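Long-range contacts in endonuclease and methylase LlaGI (Lactococcus lactis, PDB 5FFJ), which recognises a specific DNA sequence and, as a Type ISP restriction-modification enzyme, combines methyltransferase and helicase-like ATPase activities, and in its full-length form also cleaves DNA: residues D1188-A1193 / V1340-P1345; E1334-Y1339 / V1388-L1393. One frame throughout, in Å; residues are numbered along the deposited sequence.

Contact 1 (D1188-A1193 / V1340-P1345); sequences DKADFA and VVNGRP. With nucleotides of chain C.
Ala1190 and Ala1193 pack against the turn of a beta hairpin in the C-terminal specificity domain, a loop-to-hairpin contact beside the bound DNA. No hydrogen bond joins the two segments. The hairpin, strands 1340-1341 and 1344-1345, closes through a type II' turn from Val1341 to Arg1344. Val1341 N donates to Arg1344 O at 3.0 Å, and the return bond, from Arg1344 N to Val1341 O, is weak. Asn1342 and Gly1343 form the corner. The methyl of Ala1193 sits against the backbone entering it, with CB 3.7 Å from Asn1342 N. It also lies 4.4 Å from CG2 of Val1341. The methyl of Ala1190 meets the far end of Asn1342, CB to OD1 3.5 Å. With CG of Asn1342 anti to its own N (chi1 -155°), the amide reaches toward the loop although CB points away from it.

Arg1344, the last residue of the turn, extends to the DNA. Its NH2 donates to OP1 of DT14 of chain C at 2.7 Å, with an N-H...O angle of 158°. The phosphate oxygen lies at the guanidinium edge, in its plane. Asp1352 forms a salt bridge with NH1 and Trp1349 a cation-pi contact, so the group is held from the protein side as well. A leucine here would probably cost the DT14 phosphate this charged donor and leave Asp1352 without the NH1 salt bridge.

The loop 1188-1193 links strands 1180-1184 and 1194-1197, and Phe1192 packs on the first of these. On the hairpin side, Pro1345 is the N-cap of helix 1346-1353.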
ATOM      1  N   ASP A1188       3.910  25.114   9.657  1.00 61.14           N
ATOM      2  CA  ASP A1188       5.070  24.422   9.099  1.00 64.82           C
ATOM      3  C   ASP A1188       5.967  24.040  10.251  1.00 53.67           C
ATOM      4  O   ASP A1188       6.121  24.808  11.200  1.00 61.12           O
ATOM      5  CB  ASP A1188       5.852  25.302   8.116  1.00 76.46           C
ATOM      6  CG  ASP A1188       5.506  25.030   6.658  1.00 71.57           C
ATOM      7  OD1 ASP A1188       5.243  23.863   6.301  1.00 66.53           O
ATOM      8  OD2 ASP A1188       5.524  25.994   5.864  1.00 89.08           O
ATOM      9  N   LYS A1189       6.575  22.866  10.161  1.00 67.33           N
ATOM     10  CA  LYS A1189       7.509  22.422  11.181  1.00 77.85           C
ATOM     11  C   LYS A1189       8.899  22.980  10.902  1.00 69.74           C
ATOM     12  O   LYS A1189       9.694  23.175  11.819  1.00 69.93           O
ATOM     13  CB  LYS A1189       7.548  20.897  11.240  1.00 78.40           C
ATOM     14  CG  LYS A1189       6.205  20.253  11.558  1.00 74.36           C
ATOM     15  CD  LYS A1189       6.367  18.780  11.885  1.00 74.07           C
ATOM     16  CE  LYS A1189       5.040  18.167  12.282  1.00 49.77           C
ATOM     17  NZ  LYS A1189       5.176  16.805  12.876  1.00 66.71           N
ATOM     18  N   ALA A1190       9.187  23.240   9.630  1.00 65.74           N
ATOM     19  CA  ALA A1190      10.451  23.855   9.249  1.00 65.97           C
ATOM     20  C   ALA A1190      10.491  25.303   9.721  1.00 53.31           C
ATOM     21  O   ALA A1190       9.458  25.878  10.060  1.00 41.10           O
ATOM     22  CB  ALA A1190      10.646  23.781   7.747  1.00 54.45           C
ATOM     23  N   ASP A1191      11.685  25.886   9.745  1.00 44.66           N
ATOM     24  CA  ASP A1191      11.851  27.266  10.189  1.00 43.65           C
ATOM     25  C   ASP A1191      11.156  28.244   9.249  1.00 49.80           C
ATOM     26  O   ASP A1191      11.028  27.991   8.051  1.00 50.47           O
ATOM     27  CB  ASP A1191      13.335  27.619  10.297  1.00 62.89           C
ATOM     28  CG  ASP A1191      14.075  26.729  11.276  1.00 76.35           C
ATOM     29  OD1 ASP A1191      13.423  26.164  12.180  1.00 78.20           O
ATOM     30  OD2 ASP A1191      15.309  26.597  11.142  1.00 76.64           O
ATOM     31  N   PHE A1192      10.716  29.368   9.805  1.00 42.00           N
ATOM     32  CA  PHE A1192      10.014  30.387   9.037  1.00 42.77           C
ATOM     33  C   PHE A1192      10.923  31.023   7.990  1.00 36.50           C
ATOM     34  O   PHE A1192      12.064  31.381   8.280  1.00 48.54           O
ATOM     35  CB  PHE A1192       9.456  31.466   9.972  1.00 34.58           C
ATOM     36  CG  PHE A1192       8.735  32.575   9.258  1.00 33.47           C
ATOM     37  CD1 PHE A1192       7.388  32.461   8.956  1.00 43.17           C
ATOM     38  CD2 PHE A1192       9.404  33.730   8.887  1.00 36.23           C
ATOM     39  CE1 PHE A1192       6.724  33.479   8.299  1.00 47.38           C
ATOM     40  CE2 PHE A1192       8.743  34.750   8.229  1.00 50.79           C
ATOM     41  CZ  PHE A1192       7.401  34.624   7.935  1.00 38.12           C
ATOM     42  N   ALA A1193      10.401  31.160   6.775  1.00 41.79           N
ATOM     43  CA  ALA A1193      11.124  31.799   5.681  1.00 48.44           C
ATOM     44  C   ALA A1193      10.179  32.668   4.860  1.00 57.47           C
ATOM     45  O   ALA A1193       8.958  32.523   4.943  1.00 57.70           O
ATOM     46  CB  ALA A1193      11.782  30.755   4.795  1.00 44.15           C
ATOM     47  N   VAL A1340      18.515  29.442   3.605  1.00 56.97           N
ATOM     48  CA  VAL A1340      17.513  28.391   3.513  1.00 53.76           C
ATOM     49  C   VAL A1340      16.107  28.955   3.340  1.00 48.41           C
ATOM     50  O   VAL A1340      15.706  29.890   4.037  1.00 59.52           O
ATOM     51  CB  VAL A1340      17.560  27.496   4.772  1.00 50.23           C
ATOM     52  CG1 VAL A1340      16.258  26.726   4.962  1.00 70.58           C
ATOM     53  CG2 VAL A1340      18.742  26.539   4.688  1.00 59.32           C
ATOM     54  N   VAL A1341      15.370  28.369   2.400  1.00 36.27           N
ATOM     55  CA  VAL A1341      13.950  28.649   2.225  1.00 47.32           C
ATOM     56  C   VAL A1341      13.215  27.329   2.447  1.00 45.89           C
ATOM     57  O   VAL A1341      13.552  26.310   1.841  1.00 36.18           O
ATOM     58  CB  VAL A1341      13.635  29.253   0.832  1.00 36.04           C
ATOM     59  CG1 VAL A1341      14.309  28.460  -0.279  1.00 53.19           C
ATOM     60  CG2 VAL A1341      12.128  29.333   0.606  1.00 43.71           C
ATOM     61  N   ASN A1342      12.213  27.369   3.320  1.00 54.51           N
ATOM     62  CA  ASN A1342      11.657  26.170   3.935  1.00 50.88           C
ATOM     63  C   ASN A1342      12.764  25.570   4.808  1.00 62.96           C
ATOM     64  O   ASN A1342      13.316  26.276   5.655  1.00 70.80           O
ATOM     65  CB  ASN A1342      11.128  25.191   2.876  1.00 55.46           C
ATOM     66  CG  ASN A1342      10.049  24.266   3.419  1.00 51.00           C
ATOM     67  OD1 ASN A1342       9.487  24.507   4.488  1.00 54.23           O
ATOM     68  ND2 ASN A1342       9.743  23.206   2.675  1.00 43.72           N
ATOM     69  N   GLY A1343      13.103  24.298   4.609  1.00 42.64           N
ATOM     70  CA  GLY A1343      14.211  23.685   5.326  1.00 56.52           C
ATOM     71  C   GLY A1343      15.391  23.376   4.417  1.00 57.83           C
ATOM     72  O   GLY A1343      16.361  22.743   4.839  1.00 54.54           O
ATOM     73  N   ARG A1344      15.314  23.836   3.171  1.00 59.21           N
ATOM     74  CA  ARG A1344      16.290  23.473   2.143  1.00 38.82           C
ATOM     75  C   ARG A1344      17.068  24.686   1.629  1.00 49.59           C
ATOM     76  O   ARG A1344      16.479  25.746   1.412  1.00 43.25           O
ATOM     77  CB  ARG A1344      15.575  22.789   0.975  1.00 34.62           C
ATOM     78  CG  ARG A1344      16.501  22.185  -0.066  1.00 39.31           C
ATOM     79  CD  ARG A1344      15.714  21.475  -1.154  1.00 42.71           C
ATOM     80  NE  ARG A1344      14.849  20.431  -0.611  1.00 56.21           N
ATOM     81  CZ  ARG A1344      13.961  19.746  -1.324  1.00 58.76           C
ATOM     82  NH1 ARG A1344      13.811  19.992  -2.617  1.00 75.01           N
ATOM     83  NH2 ARG A1344      13.217  18.814  -0.744  1.00 59.66           N
ATOM     84  N   PRO A1345      18.395  24.541   1.438  1.00 55.14           N
ATOM     85  CA  PRO A1345      19.157  25.652   0.851  1.00 38.11           C
ATOM     86  C   PRO A1345      18.678  26.018  -0.554  1.00 43.08           C
ATOM     87  O   PRO A1345      18.184  25.155  -1.281  1.00 52.14           O
ATOM     88  CB  PRO A1345      20.597  25.119   0.819  1.00 53.77           C
ATOM     89  CG  PRO A1345      20.637  24.063   1.863  1.00 50.72           C
ATOM     90  CD  PRO A1345      19.278  23.429   1.842  1.00 38.63           C
TER
ATOM     91  P    DT C  14      10.128  16.927  -0.678  1.00 42.97           P
ATOM     92  OP1  DT C  14      11.249  17.151  -1.624  1.00 59.91           O
ATOM     93  OP2  DT C  14       9.716  18.014   0.239  1.00 46.65           O
ATOM     94  O5'  DT C  14       8.850  16.448  -1.511  1.00 45.66           O
ATOM     95  C5'  DT C  14       8.967  15.329  -2.387  1.00 44.83           C
ATOM     96  C4'  DT C  14       7.713  15.155  -3.223  1.00 50.45           C
ATOM     97  O4'  DT C  14       6.680  14.489  -2.434  1.00 57.81           O
ATOM     98  C3'  DT C  14       7.081  16.458  -3.717  1.00 44.52           C
ATOM     99  O3'  DT C  14       6.637  16.312  -5.070  1.00 40.77           O
ATOM    100  C2'  DT C  14       5.928  16.656  -2.740  1.00 52.31           C
ATOM    101  C1'  DT C  14       5.480  15.222  -2.541  1.00 53.05           C
ATOM    102  N1   DT C  14       4.634  14.959  -1.318  1.00 43.87           N
ATOM    103  C2   DT C  14       3.540  14.126  -1.427  1.00 41.83           C
ATOM    104  O2   DT C  14       3.205  13.596  -2.471  1.00 48.91           O
ATOM    105  N3   DT C  14       2.844  13.934  -0.265  1.00 49.93           N
ATOM    106  C4   DT C  14       3.122  14.475   0.974  1.00 48.47           C
ATOM    107  O4   DT C  14       2.431  14.240   1.961  1.00 63.08           O
ATOM    108  C5   DT C  14       4.284  15.335   1.027  1.00 45.78           C
ATOM    109  C7   DT C  14       4.688  15.983   2.323  1.00 31.80           C
ATOM    110  C6   DT C  14       4.978  15.531  -0.108  1.00 42.35           C
TER

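Contact 2 (E1334-Y1339 / V1388-L1393); sequences ERAYEY and VSMRTL
Tyr1339 lies against helix 1377-1398, near the C-terminal end of the chain, where this helix packs on the turn-rich segment leading into strand 1340-1341. CB of Thr1392 stands over one face of the tyrosine ring, 4.2 Å from its centroid and 13° off the normal, a CH-pi contact. CG2 of Thr1392 comes to 3.5 Å from CE1. Ser1389 OG approaches the ring at its edge, in plane, 3.3 Å from CD2. The ring reaches the helix because its CG is anti to the backbone N (chi1 176°). CG of Leu1393 lies 4.1 Å from CB of Tyr1339.

This is a loop-on-helix contact: Ser1389 and, about one turn on, Thr1392 and Leu1393 face the segment. Helices 1270-1285 and 1346-1353 also pack nearby, and NE2 of His1284 is hydrogen-bonded to Thr1392 OG1.

At the other end, Met1390 packs its bent chain against Ala1336 and Arg1335. Its SD is 3.6 Å from Ala1336 CB and 3.5 Å from Arg1335 CG. The Arg1335 guanidinium turns one face to Leu1393, whose CB is 3.8 Å from NH2. Glu1338 OE1 lies at the edge of that guanidinium, in a long salt bridge.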
ATOM      1  N   GLU A1334      31.020  27.080   1.094  1.00 56.10           N
ATOM      2  CA  GLU A1334      30.154  26.158   1.814  1.00 56.89           C
ATOM      3  C   GLU A1334      29.102  26.884   2.650  1.00 54.79           C
ATOM      4  O   GLU A1334      28.087  26.293   3.019  1.00 53.58           O
ATOM      5  CB  GLU A1334      30.990  25.241   2.710  1.00 58.28           C
ATOM      6  CG  GLU A1334      31.901  24.294   1.939  1.00 87.92           C
ATOM      7  CD  GLU A1334      32.799  23.472   2.845  1.00113.73           C
ATOM      8  OE1 GLU A1334      33.513  22.586   2.330  1.00110.54           O
ATOM      9  OE2 GLU A1334      32.788  23.708   4.071  1.00119.02           O
ATOM     10  N   ARG A1335      29.332  28.160   2.946  1.00 51.18           N
ATOM     11  CA  ARG A1335      28.398  28.909   3.782  1.00 61.72           C
ATOM     12  C   ARG A1335      27.164  29.344   2.995  1.00 63.27           C
ATOM     13  O   ARG A1335      26.151  29.727   3.580  1.00 61.51           O
ATOM     14  CB  ARG A1335      29.082  30.134   4.404  1.00 61.95           C
ATOM     15  CG  ARG A1335      29.175  31.364   3.500  1.00 65.12           C
ATOM     16  CD  ARG A1335      29.470  32.629   4.293  1.00 72.08           C
ATOM     17  NE  ARG A1335      28.448  32.891   5.307  1.00 71.65           N
ATOM     18  CZ  ARG A1335      27.990  34.097   5.637  1.00 90.95           C
ATOM     19  NH1 ARG A1335      28.453  35.189   5.038  1.00 87.90           N
ATOM     20  NH2 ARG A1335      27.059  34.213   6.573  1.00 78.45           N
ATOM     21  N   ALA A1336      27.255  29.297   1.669  1.00 59.70           N
ATOM     22  CA  ALA A1336      26.137  29.682   0.813  1.00 59.23           C
ATOM     23  C   ALA A1336      24.927  28.785   1.060  1.00 62.20           C
ATOM     24  O   ALA A1336      23.790  29.163   0.775  1.00 68.55           O
ATOM     25  CB  ALA A1336      26.545  29.625  -0.649  1.00 60.20           C
ATOM     26  N   TYR A1337      25.180  27.596   1.596  1.00 52.51           N
ATOM     27  CA  TYR A1337      24.120  26.637   1.878  1.00 54.26           C
ATOM     28  C   TYR A1337      23.400  26.962   3.184  1.00 54.52           C
ATOM     29  O   TYR A1337      22.466  26.261   3.579  1.00 47.58           O
ATOM     30  CB  TYR A1337      24.697  25.223   1.930  1.00 51.69           C
ATOM     31  CG  TYR A1337      25.276  24.758   0.613  1.00 44.03           C
ATOM     32  CD1 TYR A1337      26.518  25.204   0.179  1.00 48.48           C
ATOM     33  CD2 TYR A1337      24.581  23.870  -0.196  1.00 41.81           C
ATOM     34  CE1 TYR A1337      27.047  24.783  -1.027  1.00 48.10           C
ATOM     35  CE2 TYR A1337      25.103  23.441  -1.399  1.00 38.07           C
ATOM     36  CZ  TYR A1337      26.336  23.898  -1.810  1.00 53.13           C
ATOM     37  OH  TYR A1337      26.859  23.469  -3.008  1.00 48.55           O
ATOM     38  N   GLU A1338      23.835  28.026   3.852  1.00 50.02           N
ATOM     39  CA  GLU A1338      23.182  28.473   5.078  1.00 59.99           C
ATOM     40  C   GLU A1338      21.894  29.225   4.757  1.00 56.37           C
ATOM     41  O   GLU A1338      20.963  29.237   5.561  1.00 51.13           O
ATOM     42  CB  GLU A1338      24.118  29.359   5.904  1.00 65.27           C
ATOM     43  CG  GLU A1338      25.330  28.626   6.459  1.00 71.52           C
ATOM     44  CD  GLU A1338      26.238  29.525   7.278  1.00 91.83           C
ATOM     45  OE1 GLU A1338      25.873  30.697   7.505  1.00 81.15           O
ATOM     46  OE2 GLU A1338      27.318  29.056   7.698  1.00 94.35           O
ATOM     47  N   TYR A1339      21.842  29.853   3.585  1.00 53.41           N
ATOM     48  CA  TYR A1339      20.622  30.528   3.152  1.00 55.39           C
ATOM     49  C   TYR A1339      19.567  29.496   2.794  1.00 45.00           C
ATOM     50  O   TYR A1339      19.701  28.778   1.803  1.00 41.74           O
ATOM     51  CB  TYR A1339      20.876  31.449   1.960  1.00 51.61           C
ATOM     52  CG  TYR A1339      19.605  32.081   1.432  1.00 47.04           C
ATOM     53  CD1 TYR A1339      18.763  32.793   2.277  1.00 47.86           C
ATOM     54  CD2 TYR A1339      19.243  31.961   0.096  1.00 48.51           C
ATOM     55  CE1 TYR A1339      17.598  33.368   1.809  1.00 53.85           C
ATOM     56  CE2 TYR A1339      18.076  32.537  -0.383  1.00 51.02           C
ATOM     57  CZ  TYR A1339      17.259  33.239   0.480  1.00 56.47           C
ATOM     58  OH  TYR A1339      16.097  33.818   0.020  1.00 46.16           O
ATOM     59  N   VAL A1388      23.325  34.913  -4.826  1.00 45.46           N
ATOM     60  CA  VAL A1388      22.117  35.381  -4.158  1.00 45.50           C
ATOM     61  C   VAL A1388      22.142  34.911  -2.710  1.00 47.78           C
ATOM     62  O   VAL A1388      21.839  35.673  -1.793  1.00 45.98           O
ATOM     63  CB  VAL A1388      20.839  34.868  -4.851  1.00 58.71           C
ATOM     64  CG1 VAL A1388      19.611  35.081  -3.962  1.00 54.69           C
ATOM     65  CG2 VAL A1388      20.646  35.557  -6.192  1.00 52.84           C
ATOM     66  N   SER A1389      22.501  33.645  -2.518  1.00 53.72           N
ATOM     67  CA  SER A1389      22.644  33.074  -1.184  1.00 53.66           C
ATOM     68  C   SER A1389      23.682  33.828  -0.352  1.00 53.43           C
ATOM     69  O   SER A1389      23.405  34.237   0.776  1.00 33.67           O
ATOM     70  CB  SER A1389      23.030  31.597  -1.280  1.00 42.16           C
ATOM     71  OG  SER A1389      21.893  30.779  -1.491  1.00 59.70           O
ATOM     72  N   MET A1390      24.875  34.006  -0.912  1.00 49.54           N
ATOM     73  CA  MET A1390      25.949  34.706  -0.215  1.00 50.82           C
ATOM     74  C   MET A1390      25.553  36.142   0.093  1.00 51.32           C
ATOM     75  O   MET A1390      25.800  36.646   1.190  1.00 48.69           O
ATOM     76  CB  MET A1390      27.232  34.693  -1.048  1.00 45.19           C
ATOM     77  CG  MET A1390      27.845  33.317  -1.222  1.00 46.99           C
ATOM     78  SD  MET A1390      28.422  32.595   0.324  1.00 54.93           S
ATOM     79  CE  MET A1390      29.749  33.718   0.760  1.00 48.86           C
ATOM     80  N   ARG A1391      24.934  36.799  -0.883  1.00 54.27           N
ATOM     81  CA  ARG A1391      24.550  38.196  -0.733  1.00 46.86           C
ATOM     82  C   ARG A1391      23.436  38.371   0.295  1.00 48.52           C
ATOM     83  O   ARG A1391      23.441  39.339   1.056  1.00 47.35           O
ATOM     84  CB  ARG A1391      24.114  38.776  -2.082  1.00 52.89           C
ATOM     85  CG  ARG A1391      23.657  40.229  -2.029  1.00 68.17           C
ATOM     86  CD  ARG A1391      24.747  41.143  -1.490  1.00 55.70           C
ATOM     87  NE  ARG A1391      24.316  42.536  -1.428  1.00 73.20           N
ATOM     88  CZ  ARG A1391      24.964  43.490  -0.767  1.00 84.57           C
ATOM     89  NH1 ARG A1391      24.496  44.730  -0.765  1.00 94.57           N
ATOM     90  NH2 ARG A1391      26.075  43.206  -0.102  1.00 99.34           N
ATOM     91  N   THR A1392      22.488  37.439   0.319  1.00 52.46           N
ATOM     92  CA  THR A1392      21.348  37.532   1.225  1.00 46.28           C
ATOM     93  C   THR A1392      21.807  37.487   2.678  1.00 52.10           C
ATOM     94  O   THR A1392      21.355  38.276   3.509  1.00 47.39           O
ATOM     95  CB  THR A1392      20.337  36.396   0.978  1.00 48.14           C
ATOM     96  OG1 THR A1392      19.918  36.413  -0.391  1.00 48.91           O
ATOM     97  CG2 THR A1392      19.115  36.551   1.866  1.00 42.48           C
ATOM     98  N   LEU A1393      22.712  36.562   2.974  1.00 52.26           N
ATOM     99  CA  LEU A1393      23.220  36.393   4.329  1.00 49.09           C
ATOM    100  C   LEU A1393      23.949  37.651   4.788  1.00 44.58           C
ATOM    101  O   LEU A1393      23.803  38.075   5.934  1.00 45.40           O
ATOM    102  CB  LEU A1393      24.148  35.180   4.402  1.00 35.32           C
ATOM    103  CG  LEU A1393      23.504  33.854   3.990  1.00 54.33           C
ATOM    104  CD1 LEU A1393      24.554  32.897   3.455  1.00 50.80           C
ATOM    105  CD2 LEU A1393      22.764  33.236   5.163  1.00 45.01           C
TER

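How the contacts relate
The two contacts alternate along the chain; segment 1334-1339 of contact 2 runs directly into 1340-1345 of contact 1. Their centres are 14 Å apart. They also touch at the base of the hairpin, where Pro1345 CG packs 3.3 Å from Tyr1337 O and Pro1345 CB 3.9 Å from Tyr1339 O. Tyr1339 and Ala1346 share a backbone hydrogen bond, and Ala1346 also touches Ser1389. Contact 1 reaches the DNA directly through its hairpin. Contact 2 stands behind it, its nearest atom about 11 Å from the nucleic acid. The phosphate-binding hairpin thus continues into a segment packed on helix 1377-1398.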